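Local coordinates for putative uncharacterized protein lp_3323 (Lactobacillus plantarum, PDB 3DC7) that is of unknown function but belongs to the GDSL-like lipase/acylhydrolase family of SGNH hydrolases and so probably cleaves ester bonds in a substrate not yet identified, at residues D44-A47 against A48-V52; M72-R75 against Y76-I79; A167-T170 against A171-V175; H209-I212 against A213-Q217. One frame throughout, in Å; residues are numbered along the deposited sequence. Where two conformers were deposited one is given.

Contact 1 (D44-A47 against A48-V52)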
loop_
_atom_site.group_PDB
_atom_site.type_symbol
_atom_site.label_atom_id
_atom_site.label_comp_id
_atom_site.label_asym_id
_atom_site.label_seq_id
_atom_site.Cartn_x
_atom_site.Cartn_y
_atom_site.Cartn_z
ATOM N N ASP A 44 -19.447 -8.472 -14.406
ATOM C CA ASP A 44 -20.617 -9.341 -14.546
ATOM C C ASP A 44 -20.739 -10.233 -13.314
ATOM O O ASP A 44 -21.841 -10.445 -12.787
ATOM C CB ASP A 44 -20.509 -10.190 -15.810
ATOM C CG ASP A 44 -20.696 -9.376 -17.079
ATOM O OD1 ASP A 44 -21.522 -8.438 -17.075
ATOM O OD2 ASP A 44 -20.026 -9.672 -18.095
ATOM N N ILE A 45 -19.594 -10.734 -12.851
ATOM C CA ILE A 45 -19.505 -11.454 -11.571
ATOM C C ILE A 45 -19.975 -10.576 -10.407
ATOM O O ILE A 45 -20.857 -10.971 -9.650
ATOM C CB ILE A 45 -18.077 -12.011 -11.321
ATOM C CG1 ILE A 45 -17.727 -13.036 -12.402
ATOM C CG2 ILE A 45 -17.970 -12.656 -9.916
ATOM C CD1 ILE A 45 -16.247 -13.203 -12.655
ATOM N N LEU A 46 -19.413 -9.376 -10.285
ATOM C CA LEU A 46 -19.766 -8.491 -9.179
ATOM C C LEU A 46 -21.193 -7.984 -9.244
ATOM O O LEU A 46 -21.863 -7.897 -8.217
ATOM C CB LEU A 46 -18.790 -7.314 -9.058
ATOM C CG LEU A 46 -17.352 -7.709 -8.748
ATOM C CD1 LEU A 46 -16.453 -6.580 -9.106
ATOM C CD2 LEU A 46 -17.183 -8.106 -7.302
ATOM N N ALA A 47 -21.661 -7.634 -10.440
ATOM C CA ALA A 47 -23.025 -7.129 -10.574
ATOM C C ALA A 47 -24.048 -8.165 -10.093
ATOM O O ALA A 47 -25.033 -7.803 -9.448
ATOM C CB ALA A 47 -23.321 -6.707 -12.003
ATOM N N ALA A 48 -23.792 -9.438 -10.400
ATOM C CA ALA A 48 -24.631 -10.555 -9.953
ATOM C C ALA A 48 -24.587 -10.747 -8.433
ATOM O O ALA A 48 -25.636 -10.857 -7.793
ATOM C CB ALA A 48 -24.237 -11.840 -10.670
ATOM N N ASP A 49 -23.382 -10.764 -7.862
ATOM C CA ASP A 49 -23.188 -10.887 -6.416
ATOM C C ASP A 49 -23.805 -9.734 -5.635
ATOM O O ASP A 49 -24.242 -9.916 -4.499
ATOM C CB ASP A 49 -21.695 -10.953 -6.072
ATOM C CG ASP A 49 -21.015 -12.188 -6.626
ATOM O OD1 ASP A 49 -21.716 -13.094 -7.154
ATOM O OD2 ASP A 49 -19.764 -12.255 -6.536
ATOM N N TRP A 50 -23.816 -8.546 -6.235
ATOM C CA TRP A 50 -24.330 -7.356 -5.564
ATOM C C TRP A 50 -25.838 -7.187 -5.721
ATOM O O TRP A 50 -26.430 -6.353 -5.043
ATOM C CB TRP A 50 -23.631 -6.102 -6.089
ATOM C CG TRP A 50 -22.165 -6.004 -5.778
ATOM C CD1 TRP A 50 -21.449 -6.774 -4.902
ATOM C CD2 TRP A 50 -21.246 -5.047 -6.315
ATOM N NE1 TRP A 50 -20.135 -6.366 -4.881
ATOM C CE2 TRP A 50 -19.987 -5.305 -5.736
ATOM C CE3 TRP A 50 -21.363 -4.001 -7.241
ATOM C CZ2 TRP A 50 -18.848 -4.563 -6.060
ATOM C CZ3 TRP A 50 -20.244 -3.267 -7.555
ATOM C CH2 TRP A 50 -18.997 -3.552 -6.965
ATOM N N ASP A 51 -26.441 -7.973 -6.615
ATOM C CA ASP A 51 -27.840 -7.819 -7.033
ATOM C C ASP A 51 -28.135 -6.360 -7.347
ATOM O O ASP A 51 -28.954 -5.701 -6.692
ATOM C CB ASP A 51 -28.826 -8.394 -6.001
ATOM C CG ASP A 51 -30.252 -8.521 -6.555
ATOM O OD1 ASP A 51 -30.474 -9.283 -7.535
ATOM O OD2 ASP A 51 -31.155 -7.845 -6.005
ATOM N N VAL A 52 -27.441 -5.861 -8.361
ATOM C CA VAL A 52 -27.524 -4.459 -8.735
ATOM C C VAL A 52 -28.883 -4.131 -9.333
ATOM O O VAL A 52 -29.541 -4.974 -9.947
ATOM C CB VAL A 52 -26.378 -4.047 -9.715
ATOM C CG1 VAL A 52 -25.028 -4.246 -9.064
ATOM C CG2 VAL A 52 -26.454 -4.838 -11.028
#

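Contact 2 (M72-R75 against Y76-I79)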
loop_
_atom_site.group_PDB
_atom_site.type_symbol
_atom_site.label_atom_id
_atom_site.label_comp_id
_atom_site.label_asym_id
_atom_site.label_seq_id
_atom_site.Cartn_x
_atom_site.Cartn_y
_atom_site.Cartn_z
HETATM N N MSE A 72 -10.915 8.161 -22.489
HETATM C CA MSE A 72 -11.662 8.096 -21.221
HETATM C C MSE A 72 -11.720 9.443 -20.486
HETATM O O MSE A 72 -12.656 9.709 -19.719
HETATM C CB MSE A 72 -11.083 7.033 -20.301
HETATM C CG MSE A 72 -11.340 5.609 -20.758
HETATM SE SE MSE A 72 -10.579 4.298 -19.491
HETATM C CE MSE A 72 -9.752 3.110 -20.813
ATOM N N ALA A 73 -10.735 10.286 -20.731
ATOM C CA ALA A 73 -10.700 11.622 -20.134
ATOM C C ALA A 73 -11.788 12.548 -20.682
ATOM O O ALA A 73 -12.003 13.635 -20.147
ATOM C CB ALA A 73 -9.321 12.242 -20.279
ATOM N N VAL A 74 -12.479 12.116 -21.738
ATOM C CA VAL A 74 -13.719 12.769 -22.168
ATOM C C VAL A 74 -14.945 11.867 -21.971
ATOM O O VAL A 74 -15.997 12.330 -21.549
ATOM C CB VAL A 74 -13.651 13.352 -23.629
ATOM C CG1 VAL A 74 -13.198 12.334 -24.629
ATOM C CG2 VAL A 74 -15.009 13.914 -24.045
ATOM N N ARG A 75 -14.797 10.572 -22.236
ATOM C CA ARG A 75 -15.937 9.655 -22.165
ATOM C C ARG A 75 -16.571 9.524 -20.776
ATOM O O ARG A 75 -17.723 9.096 -20.658
ATOM C CB ARG A 75 -15.552 8.273 -22.683
ATOM C CG ARG A 75 -15.330 8.225 -24.164
ATOM C CD ARG A 75 -15.364 6.789 -24.682
ATOM N NE ARG A 75 -14.373 5.906 -24.058
ATOM C CZ ARG A 75 -14.661 4.988 -23.148
ATOM N NH1 ARG A 75 -15.912 4.829 -22.742
ATOM N NH2 ARG A 75 -13.704 4.215 -22.648
ATOM N N TYR A 76 -15.823 9.882 -19.735
ATOM C CA TYR A 76 -16.334 9.841 -18.365
ATOM C C TYR A 76 -17.618 10.654 -18.185
ATOM O O TYR A 76 -18.378 10.412 -17.242
ATOM C CB TYR A 76 -15.271 10.362 -17.379
ATOM C CG TYR A 76 -15.212 11.877 -17.262
ATOM C CD1 TYR A 76 -14.333 12.616 -18.041
ATOM C CD2 TYR A 76 -16.047 12.560 -16.381
ATOM C CE1 TYR A 76 -14.262 14.008 -17.932
ATOM C CE2 TYR A 76 -16.006 13.948 -16.272
ATOM C CZ TYR A 76 -15.108 14.670 -17.050
ATOM O OH TYR A 76 -15.069 16.047 -16.950
ATOM N N GLN A 77 -17.835 11.627 -19.074
ATOM C CA GLN A 77 -18.973 12.551 -19.000
ATOM C C GLN A 77 -20.289 11.852 -19.344
ATOM O O GLN A 77 -21.367 12.417 -19.134
ATOM C CB GLN A 77 -18.743 13.765 -19.908
ATOM C CG GLN A 77 -17.416 14.469 -19.633
ATOM C CD GLN A 77 -17.251 15.824 -20.320
ATOM O OE1 GLN A 77 -16.611 16.727 -19.774
ATOM N NE2 GLN A 77 -17.795 15.965 -21.524
ATOM N N ALA A 78 -20.191 10.614 -19.838
ATOM C CA ALA A 78 -21.367 9.767 -20.104
ATOM C C ALA A 78 -21.797 8.896 -18.916
ATOM O O ALA A 78 -22.809 8.191 -18.996
ATOM C CB ALA A 78 -21.131 8.889 -21.345
ATOM N N ILE A 79 -21.019 8.922 -17.834
ATOM C CA ILE A 79 -21.384 8.226 -16.595
ATOM C C ILE A 79 -22.723 8.801 -16.093
ATOM O O ILE A 79 -22.891 10.028 -16.035
ATOM C CB ILE A 79 -20.240 8.321 -15.512
ATOM C CG1 ILE A 79 -18.983 7.556 -15.964
ATOM C CG2 ILE A 79 -20.693 7.810 -14.150
ATOM C CD1 ILE A 79 -17.711 7.906 -15.160
#

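Contact 3 (A167-T170 against A171-V175)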
loop_
_atom_site.group_PDB
_atom_site.type_symbol
_atom_site.label_atom_id
_atom_site.label_comp_id
_atom_site.label_asym_id
_atom_site.label_seq_id
_atom_site.Cartn_x
_atom_site.Cartn_y
_atom_site.Cartn_z
ATOM N N ALA A 167 -0.599 5.751 -10.043
ATOM C CA ALA A 167 -0.406 5.829 -8.589
ATOM C C ALA A 167 -0.185 7.279 -8.138
ATOM O O ALA A 167 -0.861 7.739 -7.215
ATOM C CB ALA A 167 0.715 4.937 -8.135
ATOM N N GLN A 168 0.717 8.011 -8.801
ATOM C CA GLN A 168 0.975 9.414 -8.421
ATOM C C GLN A 168 -0.233 10.328 -8.594
ATOM O O GLN A 168 -0.561 11.082 -7.679
ATOM C CB GLN A 168 2.159 10.010 -9.181
ATOM C CG GLN A 168 3.511 9.339 -8.900
ATOM C CD GLN A 168 4.528 9.584 -10.026
ATOM O OE1 GLN A 168 4.397 10.539 -10.806
ATOM N NE2 GLN A 168 5.554 8.718 -10.104
HETATM N N MSE A 169 -0.875 10.279 -9.751
HETATM C CA MSE A 169 -2.031 11.140 -10.040
HETATM C C MSE A 169 -3.247 10.819 -9.177
HETATM O O MSE A 169 -3.901 11.732 -8.705
HETATM C CB MSE A 169 -2.437 11.090 -11.516
HETATM C CG MSE A 169 -1.428 11.699 -12.462
HETATM SE SE MSE A 169 -0.997 13.531 -11.951
HETATM C CE MSE A 169 -2.745 14.364 -12.070
ATOM N N THR A 170 -3.566 9.542 -8.979
ATOM C CA THR A 170 -4.721 9.200 -8.126
ATOM C C THR A 170 -4.548 9.719 -6.703
ATOM O O THR A 170 -5.515 10.169 -6.093
ATOM C CB THR A 170 -5.063 7.707 -8.100
ATOM O OG1 THR A 170 -3.911 6.946 -7.736
ATOM C CG2 THR A 170 -5.548 7.256 -9.443
ATOM N N ALA A 171 -3.304 9.674 -6.208
ATOM C CA ALA A 171 -2.943 10.162 -4.886
ATOM C C ALA A 171 -3.330 11.615 -4.680
ATOM O O ALA A 171 -3.904 11.962 -3.649
ATOM C CB ALA A 171 -1.460 9.967 -4.629
ATOM N N ASP A 172 -3.032 12.454 -5.668
ATOM C CA ASP A 172 -3.339 13.883 -5.600
ATOM C C ASP A 172 -4.835 14.234 -5.539
ATOM O O ASP A 172 -5.202 15.355 -5.188
ATOM C CB ASP A 172 -2.698 14.602 -6.777
ATOM C CG ASP A 172 -1.202 14.718 -6.639
ATOM O OD1 ASP A 172 -0.668 14.649 -5.506
ATOM O OD2 ASP A 172 -0.551 14.886 -7.688
ATOM N N TYR A 173 -5.691 13.277 -5.864
ATOM C CA TYR A 173 -7.123 13.516 -5.855
ATOM C C TYR A 173 -7.818 12.691 -4.801
ATOM O O TYR A 173 -9.033 12.767 -4.648
ATOM C CB TYR A 173 -7.703 13.262 -7.248
ATOM C CG TYR A 173 -7.283 14.324 -8.223
ATOM C CD1 TYR A 173 -6.024 14.273 -8.853
ATOM C CD2 TYR A 173 -8.110 15.407 -8.487
ATOM C CE1 TYR A 173 -5.615 15.268 -9.737
ATOM C CE2 TYR A 173 -7.716 16.401 -9.368
ATOM C CZ TYR A 173 -6.471 16.326 -9.986
ATOM O OH TYR A 173 -6.099 17.316 -10.854
ATOM N N GLY A 174 -7.029 11.912 -4.065
ATOM C CA GLY A 174 -7.530 11.083 -2.978
ATOM C C GLY A 174 -8.233 9.821 -3.423
ATOM O O GLY A 174 -8.915 9.177 -2.624
ATOM N N VAL A 175 -8.054 9.455 -4.691
ATOM C CA VAL A 175 -8.754 8.316 -5.264
ATOM C C VAL A 175 -7.997 7.011 -5.033
ATOM O O VAL A 175 -6.898 6.853 -5.541
ATOM C CB VAL A 175 -8.996 8.496 -6.797
ATOM C CG1 VAL A 175 -9.655 7.241 -7.382
ATOM C CG2 VAL A 175 -9.840 9.715 -7.050
HETATM O O HOH W 1 1.249 12.336 -5.482
#

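Contact 4 (H209-I212 against A213-Q217)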
loop_
_atom_site.group_PDB
_atom_site.type_symbol
_atom_site.label_atom_id
_atom_site.label_comp_id
_atom_site.label_asym_id
_atom_site.label_seq_id
_atom_site.Cartn_x
_atom_site.Cartn_y
_atom_site.Cartn_z
ATOM N N HIS A 209 -10.700 -13.235 -15.235
ATOM C CA HIS A 209 -11.778 -12.396 -14.750
ATOM C C HIS A 209 -12.306 -12.793 -13.378
ATOM O O HIS A 209 -12.649 -11.916 -12.594
ATOM C CB HIS A 209 -12.906 -12.295 -15.769
ATOM C CG HIS A 209 -12.613 -11.331 -16.874
ATOM N ND1 HIS A 209 -12.856 -9.980 -16.762
ATOM C CD2 HIS A 209 -12.067 -11.516 -18.100
ATOM C CE1 HIS A 209 -12.495 -9.374 -17.878
ATOM N NE2 HIS A 209 -12.012 -10.284 -18.708
ATOM N N ARG A 210 -12.367 -14.088 -13.075
ATOM C CA ARG A 210 -12.782 -14.547 -11.752
ATOM C C ARG A 210 -11.796 -14.048 -10.697
ATOM O O ARG A 210 -12.189 -13.604 -9.609
ATOM C CB ARG A 210 -12.890 -16.072 -11.722
ATOM C CG ARG A 210 -14.116 -16.600 -12.443
ATOM C CD ARG A 210 -14.405 -18.048 -12.088
ATOM N NE ARG A 210 -13.414 -18.979 -12.622
ATOM C CZ ARG A 210 -13.379 -19.409 -13.881
ATOM N NH1 ARG A 210 -14.273 -18.983 -14.767
ATOM N NH2 ARG A 210 -12.440 -20.264 -14.258
ATOM N N VAL A 211 -10.509 -14.126 -11.039
ATOM C CA VAL A 211 -9.434 -13.626 -10.164
ATOM C C VAL A 211 -9.628 -12.129 -9.916
ATOM O O VAL A 211 -9.618 -11.680 -8.769
ATOM C CB VAL A 211 -8.017 -13.900 -10.745
ATOM C CG1 VAL A 211 -6.945 -13.119 -9.988
ATOM C CG2 VAL A 211 -7.690 -15.389 -10.708
ATOM N N ILE A 212 -9.826 -11.370 -10.993
ATOM C CA ILE A 212 -9.980 -9.918 -10.902
ATOM C C ILE A 212 -11.158 -9.513 -10.015
ATOM O O ILE A 212 -11.039 -8.595 -9.208
ATOM C CB ILE A 212 -10.090 -9.278 -12.313
ATOM C CG1 ILE A 212 -8.733 -9.349 -13.014
ATOM C CG2 ILE A 212 -10.570 -7.824 -12.218
ATOM C CD1 ILE A 212 -8.793 -9.084 -14.498
ATOM N N ALA A 213 -12.279 -10.216 -10.160
ATOM C CA ALA A 213 -13.467 -10.023 -9.330
ATOM C C ALA A 213 -13.176 -10.237 -7.851
ATOM O O ALA A 213 -13.597 -9.442 -7.006
ATOM C CB ALA A 213 -14.584 -10.947 -9.791
ATOM N N ARG A 214 -12.452 -11.306 -7.540
ATOM C CA ARG A 214 -12.029 -11.576 -6.165
ATOM C C ARG A 214 -11.111 -10.467 -5.637
ATOM O O ARG A 214 -11.283 -9.994 -4.521
ATOM C CB ARG A 214 -11.340 -12.931 -6.079
ATOM C CG ARG A 214 -12.286 -14.099 -6.330
ATOM C CD ARG A 214 -11.656 -15.432 -5.947
ATOM N NE ARG A 214 -10.596 -15.852 -6.862
ATOM C CZ ARG A 214 -10.716 -16.817 -7.775
ATOM N NH1 ARG A 214 -11.855 -17.490 -7.919
ATOM N NH2 ARG A 214 -9.680 -17.120 -8.539
ATOM N N LYS A 215 -10.163 -10.033 -6.456
ATOM C CA LYS A 215 -9.217 -8.994 -6.044
ATOM C C LYS A 215 -9.933 -7.681 -5.795
ATOM O O LYS A 215 -9.614 -6.978 -4.845
ATOM C CB LYS A 215 -8.093 -8.821 -7.077
ATOM C CG LYS A 215 -7.087 -9.983 -7.090
ATOM C CD LYS A 215 -6.333 -10.106 -5.756
ATOM C CE LYS A 215 -5.564 -11.436 -5.651
ATOM N NZ LYS A 215 -6.317 -12.485 -4.889
ATOM N N LEU A 216 -10.922 -7.372 -6.634
ATOM C CA LEU A 216 -11.678 -6.138 -6.497
ATOM C C LEU A 216 -12.569 -6.155 -5.251
ATOM O O LEU A 216 -12.615 -5.175 -4.525
ATOM C CB LEU A 216 -12.492 -5.841 -7.765
ATOM C CG LEU A 216 -13.415 -4.622 -7.833
ATOM C CD1 LEU A 216 -12.748 -3.328 -7.389
ATOM C CD2 LEU A 216 -13.892 -4.473 -9.284
ATOM N N GLN A 217 -13.278 -7.252 -5.012
ATOM C CA GLN A 217 -14.127 -7.336 -3.814
ATOM C C GLN A 217 -13.298 -7.168 -2.532
ATOM O O GLN A 217 -13.682 -6.393 -1.649
ATOM C CB GLN A 217 -14.954 -8.623 -3.788
ATOM C CG GLN A 217 -16.011 -8.666 -2.678
ATOM C CD GLN A 217 -17.167 -7.682 -2.896
ATOM O OE1 GLN A 217 -17.825 -7.700 -3.929
ATOM N NE2 GLN A 217 -17.415 -6.834 -1.919
#

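Contact 1 (D44-A47 against A48-V52)
L46 and W50, a turn apart near the C-terminal end of helix 42-50, illustrate how a helix closes its buried flank just before the chain leaves it. Their side chains run side by side in the same direction. L46 CB stands over the face of the indole six-membered ring, 4.1 Å from its centroid and 13° off the normal, a CH-pi contact. L46 O also rides above the indole near its rim, 3.1 Å from W50 CG, while accepting a bond from W50 N. The ring reaches this position because W50 CG lies anti to its own carbonyl carbon (chi1 -66°). An alanine here would remove the whole indole, and would probably leave L46 CB without its aromatic cover and Q217 OE1 without the NE1 donor.

The end is a Schellman motif: D51 takes positive phi, V52 N returns to A47 O at 3.3 Å in the carbonyl plane, and D51 N bonds to A48 O. V52 CG2 then rests 3.8 Å from A47 CB.

The flank of I45 and D49 is looser. D49 OD2 merely brushes I45 CG2 at 3.8 Å, and A48, D49 and D51 are exposed.

Within the beta-alpha-beta unit 24-28, 42-50, 56-59, L46 and W50 wedge between helix 206-223 and W26 and P24 of strand 24-28.

Contact 2 (M72-R75 against Y76-I79)
Y76 meets A73 and M72 where the short helix 72-75 tightens into a 3-10 turn, a compact way of ending a helix in the three-layer alpha/beta/alpha fold of SGNH hydrolases. The tyrosine ring turns its edge to the backbone: A73 O lies beside the CD1-CE1 bond, near the ring plane, at 3.3 Å from Y76 CD1 and 3.2 Å from Y76 CE1, and M72 O is at the edge as well. Q77 CG lies over one ring face, 3.4 Å above the plane of Y76. The ring reaches back to A73 because Y76 CG sits between its backbone N and carbonyl carbon (chi1 82°). It also packs on L27 of strand 24-28 and L119 of helix 112-126. A serine in its place would take away the ring, and is likely to open a gap between A73, L27 and L119.

Further out, the backbone sets these positions. Y76 N makes the last alpha-type bond, to M72 O at 3.2 Å; Q77 N then shortens the step by reaching V74 O at 3.2 Å, with its N-H almost straight at 168°.

Beyond that, R75 anchors the turn: bent at chi3, its guanidinium group bonds through NE to D70 O, through NH1 to L58 O and through NH2 to S63 OG. On the same residue, R75 O accepts A78 N at 3.0 Å, the donor standing 48° out of the carbonyl plane.

Contact 3 (A167-T170 against A171-V175)
T170 O gathers two backbone donors from opposite faces of its carbonyl plane, Y173 N at 3.1 Å and V175 N at 3.0 Å, and shows how one oxygen can finish a helix. The bond from V175 N and that from G174 N to A171 O, at 3.2 Å, define a Schellman motif at the end of helix 159-173, with Y173 N as an additional donor to T170 O; G174 has positive phi, which suits a glycine. The turn before is less regular, for D172 N makes only weak bonds to Q168 O and M169 O.

The apolar part belongs to M169, a selenomethionine, and Y173, which run side by side. Bent at both chi2 (-55°) and chi3 (-60°), the M169 chain brings its methyl CE to 3.8 Å from Y173 CE1. M169 O lies at the edge of the same ring, in its plane and 3.3 Å from Y173 CD1. Both side chains also pack on M117 and L120 of helix 112-126.

Among the polar contacts, a water bridges the D172 carboxylate to the backbone oxygen of Q168, donating 3.1 Å to Q168 O and 3.0 Å to D172 OD1. T170 OG1 bonds back to I166 O and makes a weak hydrogen bond to a sulfate ion, probably from the crystallisation liquor.

The carboxylate has more partners: D172 OD2 takes the hydroxyl of Y104, and OD1 that of Y181 of the second subunit. With hydroxyls and a water all gathered on it, D172 is probably ionised, and this helix end ties the chain's own loop to the neighbouring subunit.

Contact 4 (H209-I212 against A213-Q217)
V211 and R214 cross obliquely on helix 206-223, the exposed arginine passing over the buried valine with its guanidinium group folded back over the preceding turn. A bend at chi3 (-71°) turns the arginine toward the helix start, and R214 NH2 comes within 3.4 Å of V211 CG2. The flat group lies over backbone: R210 O is 3.8 Å above one guanidinium face, toward its rim, with V211 N above the same face. Nearer its root, R214 CG passes R210 O at 3.3 Å.

K215 starts out against the same valine, its CG 4.3 Å from V211 CG1, then leads away to place NZ on H223 O of the third subunit. V211 O meanwhile takes K215 N at 2.9 Å, nearly along the C=O axis.

The other flank faces inward: I212 packs on Y42, A213 on I45, and L216 on L133 and I135 of strand 132-136. L216 N reaches I212 O at 2.9 Å, and A213 N bonds to H209 O at 3.0 Å.

With R210 and R214 on the exposed flank, I212, A213 and L216 facing the sheet and helix 42-50, and V211 at the boundary, this is an amphipathic alpha-helix, laid against a parallel sheet as in the three-layer alpha/beta/alpha fold of SGNH hydrolases.

Contacts 1 and 4 form one unit, their centres 12 Å apart: W50 NE1 lies 2.8 Å from Q217 OE1, a probable hydrogen bond, and L46 CD1 meets L216 CD2 at 3.3 Å. Contacts 2 and 3 have centres 18 Å apart and do not touch; helix 112-126 packs against residues of both. Contacts 2 and 4 fall on opposite sides of the chain's centre, about 24 Å apart between centres. R75 of contact 2 makes a weak hydrogen bond through NH2 to G28 O, at the end of strand 24-28, where the family's nucleophile motif is expected. The bound sodium ion lies about 9 Å from the K215 side chain in contact 4.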